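Cortical-lytic enzyme (Bacillus cereus, PDB 4S3J) acts as an N-acetylglucosaminidase that helps degrade spore cortex peptidoglycan during germination, probably cleaving only partially degraded material marked by muramic acid delta-lactam. Local coordinates at residues Met170-Asn175 with Asp214-Phe219. Sequence-based numbering, arbitrary orientation.
Sequences MLVITN and DIHFDF
L171 and I173 bond through their backbones to D214, H216 and D218, pairing two adjacent parallel strands of the TIM barrel of a family 18 glycosyl hydrolase. The parallel assignment rests on strand directions only 21° apart and on four N-H...O bonds. In two of them, L171 N to D214 O and I173 N to H216 O, the latter 2.8 Å long, the N-H meets the carbonyl almost head-on; the return bonds, H216 N to L171 O and D218 N to I173 O, come in tilted from the carbonyl plane.

M170, V172, H216 and D218 point into the barrel. From M170 CB, which lies 3.9 Å from D214 O, the chain runs to CG, 3.5 Å from D214 OD2, alongside that carboxylate. A bend at chi3 (59°) then swings CE over to H216, 3.5 Å from both ND1 and CG, oblique to the ring. The imidazole is held by S248 OG and T250 OG1: ND1 bonds S248 OG, which also bonds D214 OD2, and NE2 bonds T250 OG1, so both ring nitrogens are satisfied inside the barrel.

L171, I173, I215 and F217 project from the other face, where helix 193-210 covers the first three and helix 227-240 covers F217. I173 CD1 lies between two side chains of the partner strand, 4.0 Å from I215 CG2 and 3.8 Å from F217 CE1.

Toward the C-terminal ends, D218 leads to E220, the probable proton donor, and D218 OD1 lies close to E220 OE2. N175 ND2 bonds the backbone O of E220 and that of S182, tying the neighbouring strand to the catalytic segment. The N175 amide is turned 53° from the F219 ring, with CB 3.8 Å from F219 CD1 and OD1 3.2 Å from F219 CA.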
# COMPACT_ATOMS: atom_id res chain seq x y z
N MET A 170 -11.47 1.49 11.14
CA MET A 170 -12.57 1.39 10.16
C MET A 170 -13.45 0.19 10.45
O MET A 170 -12.97 -0.86 10.90
CB MET A 170 -12.00 1.30 8.74
CG MET A 170 -11.31 2.57 8.26
SD MET A 170 -10.12 2.33 6.91
CE MET A 170 -11.13 1.60 5.64
N LEU A 171 -14.75 0.37 10.24
CA LEU A 171 -15.69 -0.74 10.25
C LEU A 171 -15.74 -1.27 8.83
O LEU A 171 -16.42 -0.71 7.96
CB LEU A 171 -17.07 -0.27 10.74
CG LEU A 171 -18.22 -1.28 10.64
CD1 LEU A 171 -17.86 -2.63 11.21
CD2 LEU A 171 -19.46 -0.77 11.34
N VAL A 172 -14.99 -2.34 8.58
CA VAL A 172 -14.90 -2.90 7.25
C VAL A 172 -15.97 -3.97 7.05
O VAL A 172 -15.96 -4.99 7.70
CB VAL A 172 -13.51 -3.53 6.99
CG1 VAL A 172 -13.43 -4.10 5.59
CG2 VAL A 172 -12.38 -2.51 7.22
N ILE A 173 -16.88 -3.71 6.12
CA ILE A 173 -18.01 -4.60 5.86
C ILE A 173 -17.90 -5.20 4.46
O ILE A 173 -17.82 -4.47 3.47
CB ILE A 173 -19.34 -3.84 6.01
CG1 ILE A 173 -19.47 -3.30 7.43
CG2 ILE A 173 -20.53 -4.75 5.72
CD1 ILE A 173 -20.42 -2.14 7.56
N THR A 174 -17.96 -6.53 4.39
CA THR A 174 -17.87 -7.24 3.11
C THR A 174 -19.13 -8.03 2.80
O THR A 174 -19.88 -8.42 3.71
CB THR A 174 -16.68 -8.24 3.08
OG1 THR A 174 -16.75 -9.13 4.21
CG2 THR A 174 -15.36 -7.51 3.14
N ASN A 175 -19.33 -8.29 1.51
CA ASN A 175 -20.41 -9.20 1.10
C ASN A 175 -19.85 -10.60 0.82
O ASN A 175 -20.03 -11.16 -0.27
CB ASN A 175 -21.14 -8.67 -0.13
CG ASN A 175 -20.23 -8.52 -1.32
OD1 ASN A 175 -19.06 -8.13 -1.19
ND2 ASN A 175 -20.76 -8.82 -2.51
N ASP A 214 -15.10 5.57 10.73
CA ASP A 214 -15.29 5.43 9.29
C ASP A 214 -15.92 4.08 8.99
O ASP A 214 -15.43 3.05 9.44
CB ASP A 214 -13.96 5.54 8.53
CG ASP A 214 -14.14 5.39 7.01
OD1 ASP A 214 -14.62 6.34 6.36
OD2 ASP A 214 -13.82 4.31 6.46
N ILE A 215 -17.01 4.11 8.23
CA ILE A 215 -17.70 2.91 7.78
C ILE A 215 -17.28 2.63 6.35
O ILE A 215 -17.45 3.48 5.46
CB ILE A 215 -19.24 3.06 7.85
CG1 ILE A 215 -19.73 3.18 9.30
CG2 ILE A 215 -19.93 1.82 7.30
CD1 ILE A 215 -19.36 4.40 10.03
N HIS A 216 -16.69 1.46 6.14
CA HIS A 216 -16.10 1.10 4.86
C HIS A 216 -16.75 -0.12 4.22
O HIS A 216 -16.69 -1.21 4.78
CB HIS A 216 -14.61 0.81 5.02
CG HIS A 216 -13.92 0.55 3.72
ND1 HIS A 216 -13.35 1.55 2.99
CD2 HIS A 216 -13.76 -0.59 3.01
CE1 HIS A 216 -12.84 1.05 1.87
NE2 HIS A 216 -13.09 -0.25 1.86
N PHE A 217 -17.33 0.05 3.03
CA PHE A 217 -17.89 -1.07 2.29
C PHE A 217 -16.95 -1.60 1.24
O PHE A 217 -16.48 -0.87 0.34
CB PHE A 217 -19.22 -0.67 1.65
CG PHE A 217 -20.27 -0.34 2.65
CD1 PHE A 217 -20.96 -1.35 3.29
CD2 PHE A 217 -20.57 0.97 2.96
CE1 PHE A 217 -21.92 -1.07 4.22
CE2 PHE A 217 -21.54 1.27 3.90
CZ PHE A 217 -22.22 0.24 4.53
N ASP A 218 -16.58 -2.86 1.43
CA ASP A 218 -15.86 -3.61 0.42
C ASP A 218 -16.83 -4.64 -0.16
O ASP A 218 -16.81 -5.80 0.23
CB ASP A 218 -14.62 -4.28 1.00
CG ASP A 218 -13.84 -5.04 -0.06
OD1 ASP A 218 -14.08 -4.80 -1.26
OD2 ASP A 218 -12.98 -5.86 0.32
N PHE A 219 -17.70 -4.17 -1.05
CA PHE A 219 -18.63 -5.03 -1.78
C PHE A 219 -18.03 -5.30 -3.16
O PHE A 219 -17.79 -4.36 -3.94
CB PHE A 219 -20.01 -4.37 -1.92
CG PHE A 219 -20.85 -4.34 -0.65
CD1 PHE A 219 -20.46 -5.00 0.50
CD2 PHE A 219 -22.06 -3.66 -0.64
CE1 PHE A 219 -21.25 -4.98 1.63
CE2 PHE A 219 -22.84 -3.63 0.50
CZ PHE A 219 -22.44 -4.30 1.63